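Local atomic coordinates of hypothetical conserved protein TTC0263 (Thermus thermophilus, PDB entry 2PL2), a protein that is of unknown function but belongs to the tetratricopeptide repeat family, whose stacked pairs of antiparallel helices generally serve to bind other proteins. Residues A[169-174]-A[192-197]. Sequence-based numbering, arbitrary orientation.
Sequences EALAQY and ASALLL
Tyr174 brings the one ring of this contact, and Ala194 meets it obliquely: the methyl carbon CB of Ala194 sits 3.8 Å from CE2 of Tyr174 and 4.2 Å from its CD2, the ring atoms nearest to it. Both residues are buried. Ala158 and Glu159 of helix 151-164 also touch the tyrosine, as do Arg190 and Tyr191 from the preceding turn of helix 185-195 and Arg20 of the second subunit. The same Ala194 methyl touches Leu171, whose CD2 comes within 3.8 Å of Ala194 CB. With CG of Leu171 anti to its carbonyl carbon (chi1 -60°) and chi2 at 169°, the CD2 branch touches both Ala194 and Leu195, which puts Leu171 at the centre of the contact. Helices 167-180 and 185-195 are consecutive in a tetratricopeptide repeat array, and here the start of one packs on the end of the other, as expected for an antiparallel hairpin; Leu171 CA and Ala194 CA are 6.9 Å apart, a spacing consistent with the small alanine side chain. Leu195, exposed at the margin, starts off alongside the interface, but its end turns in and crosses Leu171 at an angle, CD2 of Leu195 lying 3.8 Å from CD2 of Leu171.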
loop_
_atom_site.group_PDB
_atom_site.type_symbol
_atom_site.label_atom_id
_atom_site.label_comp_id
_atom_site.label_asym_id
_atom_site.label_seq_id
_atom_site.Cartn_x
_atom_site.Cartn_y
_atom_site.Cartn_z
ATOM N N GLU A 169 12.070 -10.819 -22.371
ATOM C CA GLU A 169 11.830 -11.925 -21.444
ATOM C C GLU A 169 10.780 -11.565 -20.393
ATOM O O GLU A 169 10.005 -12.415 -19.954
ATOM C CB GLU A 169 13.148 -12.330 -20.776
ATOM C CG GLU A 169 14.108 -13.081 -21.717
ATOM C CD GLU A 169 15.524 -13.223 -21.165
ATOM O OE1 GLU A 169 16.262 -12.214 -21.167
ATOM O OE2 GLU A 169 15.897 -14.339 -20.733
ATOM N N ALA A 170 10.747 -10.299 -19.996
ATOM C CA ALA A 170 9.758 -9.847 -19.020
ATOM C C ALA A 170 8.379 -9.969 -19.673
ATOM O O ALA A 170 7.446 -10.551 -19.106
ATOM C CB ALA A 170 10.032 -8.389 -18.620
ATOM N N LEU A 171 8.264 -9.428 -20.883
ATOM C CA LEU A 171 7.011 -9.489 -21.618
ATOM C C LEU A 171 6.561 -10.942 -21.779
ATOM O O LEU A 171 5.379 -11.248 -21.639
ATOM C CB LEU A 171 7.185 -8.822 -22.990
ATOM C CG LEU A 171 7.583 -7.341 -22.938
ATOM C CD1 LEU A 171 7.980 -6.866 -24.308
ATOM C CD2 LEU A 171 6.433 -6.514 -22.400
ATOM N N ALA A 172 7.507 -11.839 -22.055
ATOM C CA ALA A 172 7.179 -13.255 -22.222
ATOM C C ALA A 172 6.589 -13.859 -20.960
ATOM O O ALA A 172 5.686 -14.700 -21.029
ATOM C CB ALA A 172 8.422 -14.045 -22.646
ATOM N N GLN A 173 7.094 -13.438 -19.805
ATOM C CA GLN A 173 6.588 -13.955 -18.533
ATOM C C GLN A 173 5.187 -13.420 -18.217
ATOM O O GLN A 173 4.371 -14.121 -17.589
ATOM C CB GLN A 173 7.558 -13.621 -17.393
ATOM C CG GLN A 173 8.858 -14.447 -17.427
ATOM C CD GLN A 173 8.610 -15.899 -17.103
ATOM O OE1 GLN A 173 7.545 -16.265 -16.614
ATOM N NE2 GLN A 173 9.597 -16.739 -17.362
ATOM N N TYR A 174 4.895 -12.192 -18.650
ATOM C CA TYR A 174 3.561 -11.631 -18.413
ATOM C C TYR A 174 2.562 -12.367 -19.304
ATOM O O TYR A 174 1.465 -12.741 -18.862
ATOM C CB TYR A 174 3.527 -10.120 -18.720
ATOM C CG TYR A 174 4.136 -9.235 -17.641
ATOM C CD1 TYR A 174 3.684 -9.296 -16.330
ATOM C CD2 TYR A 174 5.111 -8.295 -17.947
ATOM C CE1 TYR A 174 4.180 -8.454 -15.357
ATOM C CE2 TYR A 174 5.620 -7.440 -16.984
ATOM C CZ TYR A 174 5.145 -7.522 -15.682
ATOM O OH TYR A 174 5.633 -6.685 -14.697
ATOM N N ALA A 192 0.758 -4.111 -20.057
ATOM C CA ALA A 192 0.589 -2.883 -20.845
ATOM C C ALA A 192 1.705 -1.900 -20.531
ATOM O O ALA A 192 2.449 -1.467 -21.413
ATOM C CB ALA A 192 -0.772 -2.237 -20.549
ATOM N N SER A 193 1.834 -1.558 -19.258
ATOM C CA SER A 193 2.865 -0.621 -18.854
ATOM C C SER A 193 4.249 -1.088 -19.298
ATOM O O SER A 193 5.110 -0.273 -19.639
ATOM C CB SER A 193 2.833 -0.428 -17.341
ATOM O OG SER A 193 3.700 0.620 -16.976
ATOM N N ALA A 194 4.459 -2.401 -19.301
ATOM C CA ALA A 194 5.742 -2.943 -19.725
ATOM C C ALA A 194 5.875 -2.771 -21.232
ATOM O O ALA A 194 6.937 -2.391 -21.710
ATOM C CB ALA A 194 5.859 -4.419 -19.338
ATOM N N LEU A 195 4.803 -3.052 -21.977
ATOM C CA LEU A 195 4.826 -2.904 -23.435
ATOM C C LEU A 195 5.227 -1.471 -23.770
ATOM O O LEU A 195 5.870 -1.222 -24.788
ATOM C CB LEU A 195 3.455 -3.258 -24.045
ATOM C CG LEU A 195 3.111 -4.757 -24.118
ATOM C CD1 LEU A 195 1.646 -4.948 -24.476
ATOM C CD2 LEU A 195 4.010 -5.445 -25.139
ATOM N N LEU A 196 4.883 -0.532 -22.895
ATOM C CA LEU A 196 5.262 0.858 -23.107
ATOM C C LEU A 196 6.769 0.939 -23.048
ATOM O O LEU A 196 7.340 2.029 -23.022
ATOM C CB LEU A 196 4.667 1.757 -22.027
ATOM C CG LEU A 196 3.192 2.155 -22.171
ATOM C CD1 LEU A 196 2.771 3.026 -20.973
ATOM C CD2 LEU A 196 2.997 2.918 -23.490
ATOM N N LEU A 197 7.393 -0.240 -23.041
ATOM C CA LEU A 197 8.843 -0.430 -22.979
ATOM C C LEU A 197 9.620 0.778 -22.489
ATOM O O LEU A 197 10.006 0.748 -21.300
ATOM C CB LEU A 197 9.378 -0.877 -24.351
ATOM C CG LEU A 197 8.970 -0.099 -25.606
ATOM C CD1 LEU A 197 10.195 0.480 -26.302
ATOM C CD2 LEU A 197 8.224 -1.018 -26.541
#